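SAR-endolysin (Enterobacteria phage P1, PDB 1XJU) degrades host peptidoglycan as a signal-arrest-release lysozyme, so that the host cell lyses and mature phage particles escape. Local coordinates at residues R1-G6 with A77-T82; M121-P126 with K145-C150; E117-C122 with T152-E157. All blocks are in the same frame, centred on the assembly; numbering follows the deposited sequence.

Interaction 1 of 3, residues R1-G6 with A77-T82; sequences RTNQAG and AFSAMT
The N-cap of helix 4-10 meets one face of helix 75-88, with Asn3 set against Ser79. Asn3 N donates to Ser79 OG at 2.9 Å, and the N-H points almost straight at the oxygen (167°). Ser79 OG is also bonded to Asp75 O, one turn back, so this buried hydroxyl is gripped twice. Asn3 OD1 reaches forward over the first turn and caps the helix, accepting from Gly6 N at 2.9 Å. A chi1 of 68° places the amide between the backbone N and the carbonyl carbon, and OD1 can then meet Gly6 N. Gly6 has no side chain, and its CA comes within 4.1 Å of Ser79 CB.

The Arg1 chain, extended from CG to NE, lies across one face of the Phe78 ring: CD makes a CH-pi contact 3.9 Å from the centroid, and the guanidinium beyond it lies flat on the ring, planes 17° apart, an off-centre cation-pi stack. The other face of Phe78 carries Thr82 OG1. NH1 makes a salt bridge to Asp75 and a bond to Met73 O, and NH2 bonds to Gly70 O, which would fix the rotation of the group. Thr2 OG1 lies 3.2 Å from Thr82 CG2, a tight contact, and bonds to Glu61 of helix 46-67. Packing of the N-terminal helix against the helical C-terminal lobe is a trait of T4-type lysozymes such as this glycosyl hydrolase 24 enzyme.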
loop_
_atom_site.group_PDB
_atom_site.type_symbol
_atom_site.label_atom_id
_atom_site.label_comp_id
_atom_site.label_asym_id
_atom_site.label_seq_id
_atom_site.Cartn_x
_atom_site.Cartn_y
_atom_site.Cartn_z
ATOM N N ARG A 1 -11.751 10.104 -1.121
ATOM C CA ARG A 1 -12.511 9.192 -2.001
ATOM C C ARG A 1 -12.567 7.760 -1.471
ATOM O O ARG A 1 -13.532 7.065 -1.745
ATOM C CB ARG A 1 -11.907 9.215 -3.412
ATOM C CG ARG A 1 -12.699 8.336 -4.408
ATOM C CD ARG A 1 -12.111 8.360 -5.799
ATOM N NE ARG A 1 -12.815 7.379 -6.604
ATOM C CZ ARG A 1 -12.336 6.774 -7.681
ATOM N NH1 ARG A 1 -13.023 5.794 -8.210
ATOM N NH2 ARG A 1 -11.198 7.114 -8.227
ATOM N N THR A 2 -11.537 7.294 -0.764
ATOM C CA THR A 2 -11.525 5.920 -0.269
ATOM C C THR A 2 -12.870 5.622 0.387
ATOM O O THR A 2 -13.361 6.389 1.217
ATOM C CB THR A 2 -10.394 5.724 0.732
ATOM O OG1 THR A 2 -9.154 6.009 0.069
ATOM C CG2 THR A 2 -10.301 4.317 1.199
ATOM N N ASN A 3 -13.445 4.503 0.015
ATOM C CA ASN A 3 -14.758 4.116 0.451
ATOM C C ASN A 3 -14.739 3.428 1.820
ATOM O O ASN A 3 -13.684 3.250 2.430
ATOM C CB ASN A 3 -15.485 3.318 -0.639
ATOM C CG ASN A 3 -14.880 1.973 -0.908
ATOM O OD1 ASN A 3 -14.052 1.432 -0.148
ATOM N ND2 ASN A 3 -15.350 1.370 -2.023
ATOM N N GLN A 4 -15.918 3.077 2.348
ATOM C CA GLN A 4 -15.991 2.514 3.669
ATOM C C GLN A 4 -15.204 1.259 3.810
ATOM O O GLN A 4 -14.566 1.040 4.837
ATOM C CB GLN A 4 -17.465 2.263 4.057
ATOM C CG GLN A 4 -18.247 3.501 4.162
ATOM C CD GLN A 4 -17.751 4.316 5.292
ATOM O OE1 GLN A 4 -17.757 3.858 6.462
ATOM N NE2 GLN A 4 -17.218 5.502 4.968
ATOM N N ALA A 5 -15.272 0.391 2.811
ATOM C CA ALA A 5 -14.552 -0.866 2.880
ATOM C C ALA A 5 -13.049 -0.604 2.926
ATOM O O ALA A 5 -12.316 -1.274 3.646
ATOM C CB ALA A 5 -14.901 -1.726 1.644
ATOM N N GLY A 6 -12.554 0.322 2.115
ATOM C CA GLY A 6 -11.132 0.654 2.143
ATOM C C GLY A 6 -10.702 1.214 3.483
ATOM O O GLY A 6 -9.638 0.930 3.971
ATOM N N ALA A 77 -11.442 -0.674 -6.465
ATOM C CA ALA A 77 -10.043 -0.776 -6.809
ATOM C C ALA A 77 -9.271 0.430 -6.278
ATOM O O ALA A 77 -8.147 0.308 -5.743
ATOM C CB ALA A 77 -9.859 -0.926 -8.292
ATOM N N PHE A 78 -9.820 1.619 -6.446
ATOM C CA PHE A 78 -9.160 2.815 -5.966
ATOM C C PHE A 78 -8.903 2.719 -4.478
ATOM O O PHE A 78 -7.812 3.121 -3.996
ATOM C CB PHE A 78 -10.014 4.046 -6.247
ATOM C CG PHE A 78 -9.414 5.309 -5.710
ATOM C CD1 PHE A 78 -8.428 5.965 -6.410
ATOM C CD2 PHE A 78 -9.750 5.753 -4.438
ATOM C CE1 PHE A 78 -7.821 7.073 -5.858
ATOM C CE2 PHE A 78 -9.099 6.829 -3.904
ATOM C CZ PHE A 78 -8.171 7.479 -4.614
ATOM N N SER A 79 -9.877 2.273 -3.755
ATOM C CA SER A 79 -9.810 2.219 -2.285
ATOM C C SER A 79 -8.847 1.149 -1.829
ATOM O O SER A 79 -8.052 1.385 -0.896
ATOM C CB SER A 79 -11.207 1.950 -1.751
ATOM O OG SER A 79 -12.085 3.024 -2.053
ATOM N N ALA A 80 -8.825 -0.010 -2.502
ATOM C CA ALA A 80 -7.834 -1.034 -2.208
ATOM C C ALA A 80 -6.438 -0.551 -2.484
ATOM O O ALA A 80 -5.505 -0.789 -1.683
ATOM C CB ALA A 80 -8.151 -2.277 -2.992
ATOM N N MET A 81 -6.247 0.130 -3.608
ATOM C CA MET A 81 -4.923 0.615 -3.971
ATOM C C MET A 81 -4.451 1.710 -3.018
ATOM O O MET A 81 -3.269 1.796 -2.668
ATOM C CB MET A 81 -4.933 1.127 -5.422
ATOM C CG MET A 81 -5.055 -0.014 -6.437
ATOM S SD MET A 81 -3.627 -1.143 -6.453
ATOM C CE MET A 81 -2.337 -0.053 -7.123
ATOM N N THR A 82 -5.361 2.552 -2.563
ATOM C CA THR A 82 -5.040 3.582 -1.594
ATOM C C THR A 82 -4.577 2.933 -0.302
ATOM O O THR A 82 -3.596 3.360 0.301
ATOM C CB THR A 82 -6.240 4.501 -1.325
ATOM O OG1 THR A 82 -6.504 5.295 -2.507
ATOM C CG2 THR A 82 -5.962 5.474 -0.174
#

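Interaction 2 of 3, residues M121-P126 with K145-C150; sequences MCNHLP and KERQLC
One water joins Asn123 to Arg147. It donates to Asn123 O at 2.8 Å and accepts from Arg147 NH2 at 2.8 Å, lying at the guanidinium edge and in its plane. Arg147 leaves its helix with CG anti to the backbone N (chi1 169°) and bends at chi3. This carries its methylenes past Cys122 and Asn123: CG is 3.5 Å from Cys122 O, and CD is 3.7 Å from Asn123 OD1. Farther out, NH2 touches Pro126 CG at 3.7 Å, and the two side chains cross at about a right angle. Arg147 NE donates to Gln148 OE1 in the carbonyl plane, which helps fix the turn of the guanidinium.

Deeper in, Cys122 and Cys150 are joined by a disulfide, SG to SG 2.0 Å, with chi3 -77°. The two sulfurs come from different first torsions: the Cys122 sulfur stands beside its own backbone N, the Cys150 sulfur anti to its own. Leu125 CD1 and Met121 CE each lie 4.1 Å from Cys150 SG, and both apolar groups pack against this sulfur. Leu125 CD2 also meets the carboxylate of Glu146, which is itself held by Ser83, Arg142 and Arg143. The arrangement is a buried interhelical disulfide joining helices 118-123 and 137-151 in the helical lobe of a phage lysozyme.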
loop_
_atom_site.group_PDB
_atom_site.type_symbol
_atom_site.label_atom_id
_atom_site.label_comp_id
_atom_site.label_asym_id
_atom_site.label_seq_id
_atom_site.Cartn_x
_atom_site.Cartn_y
_atom_site.Cartn_z
ATOM N N MET A 121 -4.158 -5.712 -12.221
ATOM C CA MET A 121 -3.583 -4.849 -11.174
ATOM C C MET A 121 -3.910 -5.430 -9.782
ATOM O O MET A 121 -3.019 -5.660 -8.943
ATOM C CB MET A 121 -4.076 -3.439 -11.352
ATOM C CG MET A 121 -3.552 -2.480 -10.290
ATOM S SD MET A 121 -4.478 -0.918 -10.284
ATOM C CE MET A 121 -6.068 -1.448 -9.578
ATOM N N CYS A 122 -5.179 -5.642 -9.515
ATOM C CA CYS A 122 -5.630 -6.181 -8.244
ATOM C C CYS A 122 -4.935 -7.474 -7.914
ATOM O O CYS A 122 -4.563 -7.738 -6.724
ATOM C CB CYS A 122 -7.148 -6.454 -8.294
ATOM S SG CYS A 122 -8.249 -5.025 -8.524
ATOM N N ASN A 123 -4.791 -8.326 -8.918
ATOM C CA ASN A 123 -4.178 -9.618 -8.701
ATOM C C ASN A 123 -2.700 -9.564 -8.378
ATOM O O ASN A 123 -2.144 -10.565 -7.944
ATOM C CB ASN A 123 -4.463 -10.537 -9.877
ATOM C CG ASN A 123 -5.874 -11.070 -9.842
ATOM O OD1 ASN A 123 -6.482 -11.185 -8.794
ATOM N ND2 ASN A 123 -6.416 -11.370 -11.012
ATOM N N HIS A 124 -2.072 -8.414 -8.554
ATOM C CA HIS A 124 -0.689 -8.210 -8.133
ATOM C C HIS A 124 -0.530 -7.571 -6.778
ATOM O O HIS A 124 0.617 -7.347 -6.352
ATOM C CB HIS A 124 0.076 -7.461 -9.198
ATOM C CG HIS A 124 0.460 -8.347 -10.344
ATOM N ND1 HIS A 124 1.614 -9.115 -10.329
ATOM C CD2 HIS A 124 -0.190 -8.665 -11.492
ATOM C CE1 HIS A 124 1.678 -9.833 -11.439
ATOM N NE2 HIS A 124 0.591 -9.590 -12.146
ATOM N N LEU A 125 -1.611 -7.257 -6.074
ATOM C CA LEU A 125 -1.478 -6.715 -4.723
ATOM C C LEU A 125 -0.632 -7.648 -3.860
ATOM O O LEU A 125 0.209 -7.158 -3.087
ATOM C CB LEU A 125 -2.872 -6.415 -4.124
ATOM C CG LEU A 125 -3.386 -5.033 -4.578
ATOM C CD1 LEU A 125 -4.850 -4.939 -4.362
ATOM C CD2 LEU A 125 -2.682 -3.931 -3.798
ATOM N N PRO A 126 -0.821 -8.971 -3.906
ATOM C CA PRO A 126 0.017 -9.844 -3.068
ATOM C C PRO A 126 1.467 -9.912 -3.489
ATOM O O PRO A 126 2.246 -10.702 -2.852
ATOM C CB PRO A 126 -0.712 -11.215 -3.118
ATOM C CG PRO A 126 -2.119 -10.811 -3.504
ATOM C CD PRO A 126 -1.946 -9.719 -4.517
ATOM N N LYS A 145 -6.786 -9.364 1.404
ATOM C CA LYS A 145 -8.013 -8.689 1.704
ATOM C C LYS A 145 -8.225 -7.451 0.801
ATOM O O LYS A 145 -9.330 -7.214 0.282
ATOM C CB LYS A 145 -8.072 -8.248 3.167
ATOM C CG LYS A 145 -8.194 -9.383 4.126
ATOM C CD LYS A 145 -8.199 -8.962 5.544
ATOM C CE LYS A 145 -8.284 -10.197 6.436
ATOM N NZ LYS A 145 -9.535 -10.992 6.327
ATOM N N GLU A 146 -7.184 -6.685 0.557
ATOM C CA GLU A 146 -7.281 -5.612 -0.411
ATOM C C GLU A 146 -7.642 -6.136 -1.788
ATOM O O GLU A 146 -8.481 -5.509 -2.482
ATOM C CB GLU A 146 -5.952 -4.820 -0.474
ATOM C CG GLU A 146 -5.618 -4.010 0.759
ATOM C CD GLU A 146 -4.191 -3.563 0.762
ATOM O OE1 GLU A 146 -3.824 -2.817 1.756
ATOM O OE2 GLU A 146 -3.419 -4.010 -0.083
ATOM N N ARG A 147 -7.058 -7.231 -2.214
ATOM C CA ARG A 147 -7.343 -7.797 -3.527
ATOM C C ARG A 147 -8.807 -8.160 -3.666
ATOM O O ARG A 147 -9.406 -7.880 -4.692
ATOM C CB ARG A 147 -6.441 -8.982 -3.789
ATOM C CG ARG A 147 -6.804 -9.821 -5.001
ATOM C CD ARG A 147 -5.979 -11.068 -5.141
ATOM N NE ARG A 147 -6.414 -12.063 -4.147
ATOM C CZ ARG A 147 -5.701 -13.146 -3.776
ATOM N NH1 ARG A 147 -6.165 -13.920 -2.799
ATOM N NH2 ARG A 147 -4.533 -13.452 -4.338
ATOM N N GLN A 148 -9.394 -8.747 -2.651
ATOM C CA GLN A 148 -10.801 -9.097 -2.754
ATOM C C GLN A 148 -11.681 -7.881 -2.837
ATOM O O GLN A 148 -12.670 -7.917 -3.616
ATOM C CB GLN A 148 -11.174 -10.018 -1.637
ATOM C CG GLN A 148 -10.444 -11.399 -1.757
ATOM C CD GLN A 148 -10.416 -12.036 -3.209
ATOM O OE1 GLN A 148 -9.348 -12.119 -3.843
ATOM N NE2 GLN A 148 -11.587 -12.459 -3.719
ATOM N N LEU A 149 -11.375 -6.834 -2.096
ATOM C CA LEU A 149 -12.100 -5.594 -2.276
ATOM C C LEU A 149 -11.940 -5.059 -3.701
ATOM O O LEU A 149 -12.918 -4.732 -4.375
ATOM C CB LEU A 149 -11.636 -4.537 -1.278
ATOM C CG LEU A 149 -12.197 -3.147 -1.511
ATOM C CD1 LEU A 149 -13.731 -3.129 -1.444
ATOM C CD2 LEU A 149 -11.619 -2.166 -0.467
ATOM N N CYS A 150 -10.696 -5.013 -4.153
ATOM C CA CYS A 150 -10.330 -4.475 -5.445
ATOM C C CYS A 150 -11.129 -5.124 -6.567
ATOM O O CYS A 150 -11.586 -4.444 -7.492
ATOM C CB CYS A 150 -8.822 -4.723 -5.573
ATOM S SG CYS A 150 -7.919 -3.873 -6.882
HETATM O O HOH W 1 -3.318 -12.791 -6.751
#

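Interaction 3 of 3, residues E117-C122 with T152-E157; sequences EWVNMC and TGLVNE
Leu154 points its side chain at helix 118-123, and Val119 points back at it. The two side chains slide past each other in opposite directions, so the contact is made along their flanks. Val119 CG2 sits 3.7 Å from Leu154 CB and also near Leu154 O. With chi1 at 168° CG1 is anti to the backbone N, and CG2, beside that N, is the branch that meets the tail.

Leu154 runs on past Val119. Its chi2 of 180° stretches the chain, and CD1 enters the groove between Trp118 and Cys122, which are one helical turn apart. CD1 lies 3.7 Å from Trp118 CB and 4.0 Å from Cys122 SG. Trp118 thus offers only the base of its side chain, because the indole leads away toward Asp72, Met73 and Pro74.

The contact lays the C-terminal tail of this phage lysozyme against the side of helix 118-123 that carries Trp118, Val119 and Cys122. The tail follows helix 137-151. Thr152 ties the exit of that helix back to Gln148 O through OG1, and Thr152 O accepts from Asn76 ND2. Gly153 then turns the chain at a positive phi of 94°. Leu151, just before the tail, rests on Val119 and Cys122 and borders the same apolar patch.

Val155 lies farther toward the surface. It meets the helix through a methyl pair, with its CG1 4.0 Å from Val119 CG2.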
loop_
_atom_site.group_PDB
_atom_site.type_symbol
_atom_site.label_atom_id
_atom_site.label_comp_id
_atom_site.label_asym_id
_atom_site.label_seq_id
_atom_site.Cartn_x
_atom_site.Cartn_y
_atom_site.Cartn_z
ATOM N N GLU A 117 -6.027 -2.007 -16.629
ATOM C CA GLU A 117 -6.352 -3.421 -16.475
ATOM C C GLU A 117 -6.517 -3.748 -15.007
ATOM O O GLU A 117 -5.599 -4.280 -14.373
ATOM C CB GLU A 117 -5.260 -4.256 -17.126
ATOM C CG GLU A 117 -5.181 -4.098 -18.648
ATOM C CD GLU A 117 -6.322 -4.767 -19.360
ATOM O OE1 GLU A 117 -7.088 -5.562 -18.749
ATOM O OE2 GLU A 117 -6.414 -4.488 -20.551
ATOM N N TRP A 118 -7.645 -3.368 -14.472
ATOM C CA TRP A 118 -7.771 -3.337 -13.034
ATOM C C TRP A 118 -7.753 -4.737 -12.434
ATOM O O TRP A 118 -7.183 -4.923 -11.343
ATOM C CB TRP A 118 -9.005 -2.587 -12.601
ATOM C CG TRP A 118 -9.188 -1.286 -13.263
ATOM C CD1 TRP A 118 -10.367 -0.883 -13.870
ATOM C CD2 TRP A 118 -8.286 -0.165 -13.388
ATOM N NE1 TRP A 118 -10.217 0.366 -14.379
ATOM C CE2 TRP A 118 -8.962 0.842 -14.094
ATOM C CE3 TRP A 118 -6.973 0.087 -13.003
ATOM C CZ2 TRP A 118 -8.363 2.058 -14.416
ATOM C CZ3 TRP A 118 -6.398 1.290 -13.331
ATOM C CH2 TRP A 118 -7.090 2.286 -13.986
ATOM N N VAL A 119 -8.366 -5.729 -13.063
ATOM C CA VAL A 119 -8.284 -7.076 -12.540
ATOM C C VAL A 119 -6.825 -7.536 -12.401
ATOM O O VAL A 119 -6.417 -8.032 -11.351
ATOM C CB VAL A 119 -9.106 -8.096 -13.383
ATOM C CG1 VAL A 119 -8.765 -9.508 -12.984
ATOM C CG2 VAL A 119 -10.563 -7.802 -13.206
ATOM N N ASN A 120 -6.053 -7.344 -13.450
ATOM C CA ASN A 120 -4.678 -7.781 -13.382
ATOM C C ASN A 120 -3.901 -7.004 -12.298
ATOM O O ASN A 120 -3.048 -7.566 -11.575
ATOM C CB ASN A 120 -3.963 -7.607 -14.721
ATOM C CG ASN A 120 -4.541 -8.476 -15.813
ATOM O OD1 ASN A 120 -5.194 -9.507 -15.520
ATOM N ND2 ASN A 120 -4.209 -8.148 -17.087
ATOM N N MET A 121 -4.158 -5.712 -12.221
ATOM C CA MET A 121 -3.583 -4.849 -11.174
ATOM C C MET A 121 -3.910 -5.430 -9.782
ATOM O O MET A 121 -3.019 -5.660 -8.943
ATOM C CB MET A 121 -4.076 -3.439 -11.352
ATOM C CG MET A 121 -3.552 -2.480 -10.290
ATOM S SD MET A 121 -4.478 -0.918 -10.284
ATOM C CE MET A 121 -6.068 -1.448 -9.578
ATOM N N CYS A 122 -5.179 -5.642 -9.515
ATOM C CA CYS A 122 -5.630 -6.181 -8.244
ATOM C C CYS A 122 -4.935 -7.474 -7.914
ATOM O O CYS A 122 -4.563 -7.738 -6.724
ATOM C CB CYS A 122 -7.148 -6.454 -8.294
ATOM S SG CYS A 122 -8.249 -5.025 -8.524
ATOM N N THR A 152 -14.018 -6.616 -6.430
ATOM C CA THR A 152 -15.482 -6.644 -6.277
ATOM C C THR A 152 -16.125 -5.713 -7.295
ATOM O O THR A 152 -15.866 -4.498 -7.326
ATOM C CB THR A 152 -15.843 -6.219 -4.878
ATOM O OG1 THR A 152 -15.307 -7.171 -3.930
ATOM C CG2 THR A 152 -17.358 -6.174 -4.641
ATOM N N GLY A 153 -16.973 -6.298 -8.131
ATOM C CA GLY A 153 -17.578 -5.622 -9.291
ATOM C C GLY A 153 -16.859 -5.801 -10.601
ATOM O O GLY A 153 -17.374 -5.425 -11.665
ATOM N N LEU A 154 -15.632 -6.316 -10.584
ATOM C CA LEU A 154 -14.821 -6.472 -11.768
ATOM C C LEU A 154 -14.894 -7.861 -12.408
ATOM O O LEU A 154 -14.440 -8.022 -13.539
ATOM C CB LEU A 154 -13.365 -6.200 -11.448
ATOM C CG LEU A 154 -13.013 -4.786 -11.040
ATOM C CD1 LEU A 154 -11.509 -4.672 -10.759
ATOM C CD2 LEU A 154 -13.421 -3.803 -12.023
ATOM N N VAL A 155 -15.414 -8.825 -11.671
ATOM C CA VAL A 155 -15.452 -10.226 -12.084
ATOM C C VAL A 155 -16.859 -10.772 -11.831
ATOM O O VAL A 155 -17.667 -10.184 -11.160
ATOM C CB VAL A 155 -14.410 -11.049 -11.291
ATOM C CG1 VAL A 155 -13.015 -10.490 -11.555
ATOM C CG2 VAL A 155 -14.717 -11.078 -9.788
ATOM N N ASN A 156 -17.138 -11.912 -12.444
ATOM C CA ASN A 156 -18.378 -12.632 -12.186
ATOM C C ASN A 156 -18.535 -12.891 -10.725
ATOM O O ASN A 156 -17.708 -13.552 -10.150
ATOM C CB ASN A 156 -18.470 -13.857 -13.099
ATOM C CG ASN A 156 -19.800 -14.594 -12.975
ATOM O OD1 ASN A 156 -20.499 -14.475 -11.962
ATOM N ND2 ASN A 156 -20.178 -15.361 -14.012
ATOM N N GLU A 157 -19.611 -12.358 -10.155
ATOM C CA GLU A 157 -19.908 -12.436 -8.727
ATOM C C GLU A 157 -20.217 -13.861 -8.254
ATOM O O GLU A 157 -20.196 -14.127 -7.032
ATOM C CB GLU A 157 -21.081 -11.477 -8.405
ATOM C CG GLU A 157 -20.706 -10.003 -8.550
ATOM C CD GLU A 157 -20.910 -9.383 -9.924
ATOM O OE1 GLU A 157 -21.075 -10.116 -10.948
ATOM O OE2 GLU A 157 -20.803 -8.123 -9.964
#

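In the fold
From the N terminus, interaction 1 closes first. It brings helix 75-88 back onto residues 1-6, and the loop it closes holds helices 13-18 and 46-67 with Glu14 and Cys23. Interactions 2 and 3 both come after interaction 1 has closed. They start from the same helix, share Met121 and Cys122, and are nested. Interaction 2 closes the inner loop, through the hairpin 130-135 to helix 137-151. Interaction 3 encloses it and adds the C-terminal tail. Interactions 1 and 2 touch: Ala5 packs on Leu149 and Ala80 on Cys150. Met81 packs on Met121, which links interaction 1 to both others. Both chain ends are tied to the helical lobe, around helices 75-88, 118-123 and 137-151.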